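Local coordinates for fibrillarin-like rRNA/tRNA 2'-O-methyltransferase (Methanocaldococcus jannaschii, PDB 1FBN), which probably uses S-adenosyl-L-methionine to methylate ribose 2'-hydroxyls in rRNA and tRNA, at sites chosen by base pairing with a guide RNA, at residues A[12-17]-A[47-52]; A[59-64]-A[214-219]; A[100-105]-A[140-145]. One frame throughout, in Å; residues are numbered along the deposited sequence.

Contact 1: residues A[12-17]-A[47-52]; sequences NIYEVD and EEYRIW
Tyr-14 and Tyr-49 meet as a T-shaped pair across the five-stranded antiparallel sheet of the N-terminal part of the chain. Their strands, 13-17 and 47-51, are not neighbours: strand 25-28 lies between them, so the contact is made by side chains over its surface. Their touching parts, taken from CA 13 to 16 and CA 49 to 52, run 93° apart, consistent with strong twisting.

The Tyr-14 side chain can be followed outward. Its CB is 4.3 Å from Tyr-49 CD2, at the near rim of the other ring. CG anti to the carbonyl carbon (chi1 -55°) places the ring beside Tyr-49, and chi2 turns a face to it; Tyr-49 CE2 stands 3.7 Å above the plane and over the ring centre. CG and CD1 are nearest to that atom, CG at 3.8 Å; one atom further out, Tyr-14 CE1 is still 4.1 Å from Tyr-49 CE2. At the tip, OH has a weak hydrogen bond with Lys-28 NZ. The centroids are 5.2 Å apart and the planes 77° apart, which identifies an edge-to-face stack. Losing the ring to an alanine is likely to leave the Tyr-49 edge without the face it rests on and Lys-28 without its weak partner.

Further along, Val-16 CG2 touches Ile-51 CD1 at 4.2 Å, and both side chains also pack on Ile-42. Ile-13 instead goes to Trp-52, whose indole stacks with His-91; Ile-13 CG2 approaches the indole edge, close to its plane, 4.4 Å from CZ3.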
# COMPACT_ATOMS: atom_id res chain seq x y z
N ASN A 12 8.35 -8.28 -8.89
CA ASN A 12 7.77 -7.32 -9.83
C ASN A 12 7.87 -5.86 -9.38
O ASN A 12 7.00 -5.04 -9.68
CB ASN A 12 6.32 -7.71 -10.17
CG ASN A 12 5.89 -7.22 -11.56
OD1 ASN A 12 4.70 -7.21 -11.88
ND2 ASN A 12 6.86 -6.83 -12.38
N ILE A 13 8.93 -5.55 -8.63
CA ILE A 13 9.23 -4.19 -8.18
C ILE A 13 10.66 -3.98 -8.69
O ILE A 13 11.44 -4.93 -8.73
CB ILE A 13 9.16 -4.03 -6.64
CG1 ILE A 13 7.74 -4.31 -6.15
CG2 ILE A 13 9.55 -2.61 -6.24
CD1 ILE A 13 7.58 -4.15 -4.67
N TYR A 14 11.01 -2.76 -9.07
CA TYR A 14 12.34 -2.52 -9.62
C TYR A 14 13.16 -1.43 -8.97
O TYR A 14 12.65 -0.34 -8.68
CB TYR A 14 12.23 -2.29 -11.13
CG TYR A 14 11.52 -3.43 -11.83
CD1 TYR A 14 10.12 -3.44 -11.92
CD2 TYR A 14 12.21 -4.56 -12.25
CE1 TYR A 14 9.44 -4.55 -12.40
CE2 TYR A 14 11.53 -5.67 -12.73
CZ TYR A 14 10.15 -5.66 -12.80
OH TYR A 14 9.47 -6.78 -13.22
N GLU A 15 14.42 -1.74 -8.72
CA GLU A 15 15.36 -0.78 -8.14
C GLU A 15 16.01 -0.06 -9.31
O GLU A 15 16.51 -0.70 -10.23
CB GLU A 15 16.43 -1.49 -7.34
CG GLU A 15 17.43 -0.56 -6.72
CD GLU A 15 18.52 -1.31 -5.99
OE1 GLU A 15 19.47 -1.75 -6.66
OE2 GLU A 15 18.41 -1.47 -4.76
N VAL A 16 15.98 1.27 -9.28
CA VAL A 16 16.58 2.07 -10.34
C VAL A 16 17.81 2.83 -9.84
O VAL A 16 17.70 3.71 -8.98
CB VAL A 16 15.56 3.08 -10.91
CG1 VAL A 16 16.20 3.89 -12.02
CG2 VAL A 16 14.32 2.36 -11.43
N ASP A 17 18.97 2.45 -10.36
CA ASP A 17 20.23 3.10 -10.00
C ASP A 17 20.77 3.86 -11.21
O ASP A 17 21.27 3.26 -12.17
CB ASP A 17 21.25 2.05 -9.51
CG ASP A 17 22.62 2.66 -9.18
OD1 ASP A 17 22.68 3.75 -8.56
OD2 ASP A 17 23.64 2.04 -9.54
N GLU A 47 8.40 -1.73 -22.78
CA GLU A 47 8.16 -1.67 -21.34
C GLU A 47 8.33 -0.25 -20.81
O GLU A 47 9.22 0.48 -21.25
CB GLU A 47 9.15 -2.59 -20.60
CG GLU A 47 9.08 -4.05 -21.01
CD GLU A 47 8.03 -4.84 -20.23
OE1 GLU A 47 6.86 -4.41 -20.18
OE2 GLU A 47 8.39 -5.90 -19.68
N GLU A 48 7.48 0.14 -19.87
CA GLU A 48 7.56 1.46 -19.27
C GLU A 48 7.65 1.34 -17.75
O GLU A 48 6.75 0.81 -17.11
CB GLU A 48 6.35 2.31 -19.66
CG GLU A 48 6.38 2.80 -21.10
CD GLU A 48 5.24 3.75 -21.46
OE1 GLU A 48 4.53 4.23 -20.55
OE2 GLU A 48 5.06 4.02 -22.67
N TYR A 49 8.78 1.78 -17.19
CA TYR A 49 8.97 1.73 -15.75
C TYR A 49 8.58 3.07 -15.15
O TYR A 49 9.14 4.11 -15.50
CB TYR A 49 10.43 1.39 -15.42
CG TYR A 49 10.84 0.01 -15.86
CD1 TYR A 49 11.37 -0.21 -17.13
CD2 TYR A 49 10.70 -1.09 -15.01
CE1 TYR A 49 11.75 -1.48 -17.55
CE2 TYR A 49 11.07 -2.37 -15.42
CZ TYR A 49 11.60 -2.56 -16.69
OH TYR A 49 11.98 -3.82 -17.09
N ARG A 50 7.57 3.05 -14.28
CA ARG A 50 7.08 4.26 -13.64
C ARG A 50 7.81 4.52 -12.33
O ARG A 50 7.72 3.72 -11.40
CB ARG A 50 5.58 4.16 -13.36
CG ARG A 50 4.72 3.98 -14.59
CD ARG A 50 3.29 4.38 -14.29
NE ARG A 50 2.69 3.51 -13.29
CZ ARG A 50 2.00 3.92 -12.23
NH1 ARG A 50 1.80 5.21 -11.99
NH2 ARG A 50 1.51 3.02 -11.40
N ILE A 51 8.51 5.65 -12.26
CA ILE A 51 9.24 6.02 -11.05
C ILE A 51 8.22 6.22 -9.93
O ILE A 51 7.33 7.06 -10.03
CB ILE A 51 10.08 7.31 -11.27
CG1 ILE A 51 11.16 7.05 -12.34
CG2 ILE A 51 10.70 7.78 -9.97
CD1 ILE A 51 12.10 5.90 -12.04
N TRP A 52 8.37 5.41 -8.89
CA TRP A 52 7.49 5.40 -7.72
C TRP A 52 7.96 6.41 -6.67
O TRP A 52 8.81 6.10 -5.83
CB TRP A 52 7.49 3.98 -7.15
CG TRP A 52 6.34 3.60 -6.27
CD1 TRP A 52 5.34 4.42 -5.80
CD2 TRP A 52 6.09 2.31 -5.72
NE1 TRP A 52 4.49 3.70 -4.98
CE2 TRP A 52 4.93 2.40 -4.92
CE3 TRP A 52 6.75 1.07 -5.82
CZ2 TRP A 52 4.41 1.30 -4.22
CZ3 TRP A 52 6.22 -0.02 -5.13
CH2 TRP A 52 5.06 0.10 -4.34

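Contact 2: residues A[59-64]-A[214-219]; sequences LAAAII and EPFEKD
Ala-61 and Phe-216 mark the closest approach of the two backbones, their CA atoms 6.5 Å apart, where a regular helix faces a loop without regular structure. The loop links strands 205-212 and 220-227, the antiparallel pair that ends the Rossmann-like methyltransferase sheet, while helix 58-64 precedes the first strand of that sheet in the chain. Helical geometry is confirmed within 59-64 by the backbone bonds Ile-63 N to Leu-59 O (3.1 Å) and Ile-64 N to Ala-60 O (2.9 Å).

One aromatic side chain carries the loop's half of the contact. The Phe-216 side chain sets out toward the helix, and with CG anti to the carbonyl carbon (chi1 -45°) the ring reaches along it from Ala-61 to Ile-64, about one turn further on. Ala-61 CB sits near the root of the ring, 3.7 Å from CD2 and 3.9 Å from Phe-216 CB. At the tip, Ile-64 CG2 meets Phe-216 CZ at 3.9 Å; this methyl lies anti to its own backbone N, while CG1 takes the other branch and the end of the chain leads away from the loop. The Ile-64 side chain crosses that of Phe-216 at about a right angle.

Pro-54 and Asn-55, just ahead of the helix, add further contacts to Phe-216. Within the loop itself, Pro-215 CB stands 4.2 Å above one face of the phenyl ring, offset toward its rim.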
# COMPACT_ATOMS: atom_id res chain seq x y z
N LEU A 59 3.87 3.71 0.60
CA LEU A 59 4.41 2.37 0.36
C LEU A 59 5.81 2.50 -0.26
O LEU A 59 6.74 1.78 0.12
CB LEU A 59 3.47 1.56 -0.53
CG LEU A 59 3.86 0.10 -0.80
CD1 LEU A 59 4.19 -0.61 0.50
CD2 LEU A 59 2.73 -0.60 -1.53
N ALA A 60 5.97 3.44 -1.20
CA ALA A 60 7.27 3.68 -1.83
C ALA A 60 8.24 4.19 -0.76
O ALA A 60 9.40 3.79 -0.73
CB ALA A 60 7.15 4.69 -2.94
N ALA A 61 7.74 5.05 0.13
CA ALA A 61 8.54 5.61 1.21
C ALA A 61 9.06 4.50 2.13
O ALA A 61 10.21 4.52 2.55
CB ALA A 61 7.72 6.61 2.01
N ALA A 62 8.18 3.53 2.43
CA ALA A 62 8.53 2.41 3.29
C ALA A 62 9.63 1.57 2.65
O ALA A 62 10.57 1.16 3.33
CB ALA A 62 7.30 1.55 3.57
N ILE A 63 9.51 1.31 1.35
CA ILE A 63 10.51 0.53 0.63
C ILE A 63 11.84 1.29 0.60
O ILE A 63 12.89 0.72 0.91
CB ILE A 63 10.05 0.19 -0.81
CG1 ILE A 63 8.83 -0.73 -0.76
CG2 ILE A 63 11.17 -0.49 -1.58
CD1 ILE A 63 8.20 -1.00 -2.12
N ILE A 64 11.79 2.59 0.28
CA ILE A 64 12.99 3.42 0.22
C ILE A 64 13.68 3.45 1.59
O ILE A 64 14.91 3.39 1.67
CB ILE A 64 12.67 4.88 -0.24
CG1 ILE A 64 12.26 4.91 -1.71
CG2 ILE A 64 13.86 5.81 -0.02
CD1 ILE A 64 13.39 4.60 -2.69
N GLU A 214 9.97 8.44 8.11
CA GLU A 214 10.39 9.75 8.60
C GLU A 214 10.60 10.96 7.70
O GLU A 214 9.99 12.01 7.93
CB GLU A 214 11.59 9.58 9.55
CG GLU A 214 12.37 10.84 9.89
CD GLU A 214 13.77 10.83 9.30
OE1 GLU A 214 14.50 9.83 9.50
OE2 GLU A 214 14.14 11.82 8.62
N PRO A 215 11.51 10.87 6.70
CA PRO A 215 11.68 12.07 5.87
C PRO A 215 10.40 12.44 5.10
O PRO A 215 9.89 13.55 5.22
CB PRO A 215 12.81 11.67 4.91
CG PRO A 215 13.52 10.57 5.62
CD PRO A 215 12.40 9.79 6.25
N PHE A 216 9.86 11.46 4.39
CA PHE A 216 8.68 11.63 3.56
C PHE A 216 7.38 11.94 4.31
O PHE A 216 6.52 12.66 3.78
CB PHE A 216 8.53 10.39 2.68
CG PHE A 216 9.82 9.96 2.05
CD1 PHE A 216 10.33 10.63 0.95
CD2 PHE A 216 10.57 8.92 2.62
CE1 PHE A 216 11.57 10.29 0.42
CE2 PHE A 216 11.81 8.57 2.10
CZ PHE A 216 12.31 9.26 0.99
N GLU A 217 7.25 11.41 5.52
CA GLU A 217 6.07 11.63 6.36
C GLU A 217 6.52 11.67 7.82
O GLU A 217 7.17 10.74 8.30
CB GLU A 217 5.05 10.50 6.19
CG GLU A 217 4.40 10.41 4.81
CD GLU A 217 3.53 11.61 4.48
OE1 GLU A 217 2.99 12.26 5.40
OE2 GLU A 217 3.37 11.90 3.28
N LYS A 218 6.18 12.74 8.53
CA LYS A 218 6.57 12.87 9.93
C LYS A 218 5.65 12.15 10.89
O LYS A 218 4.43 12.30 10.83
CB LYS A 218 6.75 14.34 10.30
CG LYS A 218 7.93 14.96 9.56
CD LYS A 218 8.01 16.47 9.72
CE LYS A 218 9.17 17.03 8.91
NZ LYS A 218 9.28 18.51 9.04
N ASP A 219 6.25 11.35 11.77
CA ASP A 219 5.54 10.56 12.76
C ASP A 219 4.56 9.56 12.14
O ASP A 219 3.40 9.44 12.57
CB ASP A 219 4.87 11.45 13.81
CG ASP A 219 5.87 12.14 14.72
OD1 ASP A 219 6.84 11.48 15.16
OD2 ASP A 219 5.71 13.35 14.98

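Contact 3: residues A[100-105]-A[140-145]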
# COMPACT_ATOMS: atom_id res chain seq x y z
N ILE A 100 -5.63 -9.00 -8.19
CA ILE A 100 -6.74 -8.05 -8.08
C ILE A 100 -6.56 -7.11 -6.90
O ILE A 100 -6.02 -7.49 -5.86
CB ILE A 100 -8.10 -8.79 -7.90
CG1 ILE A 100 -8.42 -9.61 -9.15
CG2 ILE A 100 -9.23 -7.80 -7.67
CD1 ILE A 100 -9.69 -10.40 -9.03
N VAL A 101 -7.03 -5.88 -7.06
CA VAL A 101 -6.96 -4.88 -6.01
C VAL A 101 -8.35 -4.28 -5.78
O VAL A 101 -8.91 -3.62 -6.66
CB VAL A 101 -6.00 -3.73 -6.37
CG1 VAL A 101 -5.87 -2.79 -5.18
CG2 VAL A 101 -4.65 -4.28 -6.77
N TYR A 102 -8.93 -4.58 -4.62
CA TYR A 102 -10.24 -4.04 -4.26
C TYR A 102 -9.99 -2.72 -3.56
O TYR A 102 -9.37 -2.69 -2.49
CB TYR A 102 -10.97 -4.99 -3.31
CG TYR A 102 -11.21 -6.37 -3.86
CD1 TYR A 102 -12.24 -6.61 -4.77
CD2 TYR A 102 -10.42 -7.45 -3.46
CE1 TYR A 102 -12.47 -7.88 -5.28
CE2 TYR A 102 -10.64 -8.72 -3.96
CZ TYR A 102 -11.67 -8.93 -4.87
OH TYR A 102 -11.88 -10.20 -5.37
N ALA A 103 -10.46 -1.63 -4.16
CA ALA A 103 -10.27 -0.30 -3.59
C ALA A 103 -11.54 0.20 -2.91
O ALA A 103 -12.52 0.54 -3.58
CB ALA A 103 -9.82 0.67 -4.67
N ILE A 104 -11.50 0.27 -1.58
CA ILE A 104 -12.65 0.74 -0.79
C ILE A 104 -12.57 2.25 -0.54
O ILE A 104 -11.59 2.73 0.04
CB ILE A 104 -12.72 0.02 0.59
CG1 ILE A 104 -12.55 -1.49 0.43
CG2 ILE A 104 -14.04 0.35 1.29
CD1 ILE A 104 -13.58 -2.17 -0.45
N GLU A 105 -13.59 2.98 -0.99
CA GLU A 105 -13.65 4.43 -0.80
C GLU A 105 -15.06 4.83 -0.36
O GLU A 105 -16.05 4.35 -0.91
CB GLU A 105 -13.28 5.19 -2.08
CG GLU A 105 -11.87 4.93 -2.62
CD GLU A 105 -10.77 5.27 -1.63
OE1 GLU A 105 -11.01 6.01 -0.66
OE2 GLU A 105 -9.64 4.77 -1.82
N ILE A 140 -18.65 -9.32 -2.33
CA ILE A 140 -17.91 -8.84 -3.50
C ILE A 140 -16.43 -9.18 -3.35
O ILE A 140 -15.79 -9.69 -4.27
CB ILE A 140 -18.01 -7.30 -3.67
CG1 ILE A 140 -19.47 -6.85 -3.66
CG2 ILE A 140 -17.34 -6.87 -4.97
CD1 ILE A 140 -19.63 -5.34 -3.65
N VAL A 141 -15.88 -8.85 -2.18
CA VAL A 141 -14.47 -9.09 -1.89
C VAL A 141 -14.21 -10.53 -1.49
O VAL A 141 -14.69 -11.01 -0.46
CB VAL A 141 -13.96 -8.13 -0.78
CG1 VAL A 141 -12.47 -8.37 -0.50
CG2 VAL A 141 -14.18 -6.68 -1.18
N GLU A 142 -13.46 -11.24 -2.33
CA GLU A 142 -13.09 -12.62 -2.05
C GLU A 142 -11.95 -12.61 -1.05
O GLU A 142 -11.36 -11.57 -0.80
CB GLU A 142 -12.65 -13.31 -3.35
CG GLU A 142 -13.65 -13.15 -4.48
CD GLU A 142 -13.68 -14.33 -5.43
OE1 GLU A 142 -13.04 -15.37 -5.13
OE2 GLU A 142 -14.38 -14.24 -6.46
N LYS A 143 -11.64 -13.77 -0.47
CA LYS A 143 -10.54 -13.84 0.50
C LYS A 143 -9.26 -13.27 -0.12
O LYS A 143 -8.90 -13.60 -1.26
CB LYS A 143 -10.33 -15.28 0.99
CG LYS A 143 -11.33 -15.71 2.07
CD LYS A 143 -11.23 -14.82 3.31
CE LYS A 143 -11.81 -15.47 4.57
NZ LYS A 143 -13.28 -15.66 4.51
N VAL A 144 -8.61 -12.37 0.60
CA VAL A 144 -7.40 -11.72 0.11
C VAL A 144 -6.11 -12.19 0.76
O VAL A 144 -6.10 -12.76 1.85
CB VAL A 144 -7.50 -10.17 0.25
CG1 VAL A 144 -8.74 -9.65 -0.49
CG2 VAL A 144 -7.55 -9.76 1.72
N ASP A 145 -5.00 -11.95 0.06
CA ASP A 145 -3.67 -12.32 0.52
C ASP A 145 -3.05 -11.19 1.34
O ASP A 145 -2.29 -11.43 2.27
CB ASP A 145 -2.76 -12.60 -0.67
CG ASP A 145 -3.30 -13.69 -1.57
OD1 ASP A 145 -3.22 -14.87 -1.17
OD2 ASP A 145 -3.81 -13.37 -2.66
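The parallel part of the Rossmann-like methyltransferase core frames this contact: Tyr-102, in strand 100-105, packs against the connection 140-143 and the start of strand 144-149. Strand 77-81 lies between the two strands in the sheet, so the tyrosine bridges over it. Its ring carries nearly everything. Val-141 CG1 makes a CH-pi contact over one face, 4.1 Å from the centroid and 24° off the ring normal, and Ile-100 CG2 covers the opposite face from within the strand. With CG1 anti to its backbone N (chi1 -179°), Val-141 brings both methyls to the ring, CG2 lying 4.0 Å from Tyr-102 CG. Val-144 CG1 adds an oblique touch 4.1 Å from Tyr-102 CD2. At the tip, Tyr-102 OH lies 3.6 Å from Glu-142 CG, the aliphatic part of an exposed acid whose carboxylate has a weak, long ion pair with Lys-77. Three residues on, the strand ends in Glu-105, predicted to bind S-adenosyl-L-methionine. Dispersion and CH-pi contact thus hold the loop to the strand, and methyls on both faces are likely to restrict turning of the buried ring.

Contacts 1 and 2 share a boundary: Trp-52 of contact 1 packs on Leu-59, Ala-60 and Ile-63 of the helix in contact 2, joining the N-terminal antiparallel sheet to the methyltransferase domain. Contact 3 touches neither and lies across the chain's centre from contact 2, inside the chain loop that contact 2 closes. Contacts 1 and 3 are mostly buried and each spans an intervening strand, whereas contact 2 is smaller (135 Å² against 222 and 217 Å²) and only partly buried. All three are mainly apolar and centre on aromatic rings, but differently: ring against ring in contact 1, ring along a helix in contact 2, methyl over a ring in contact 3.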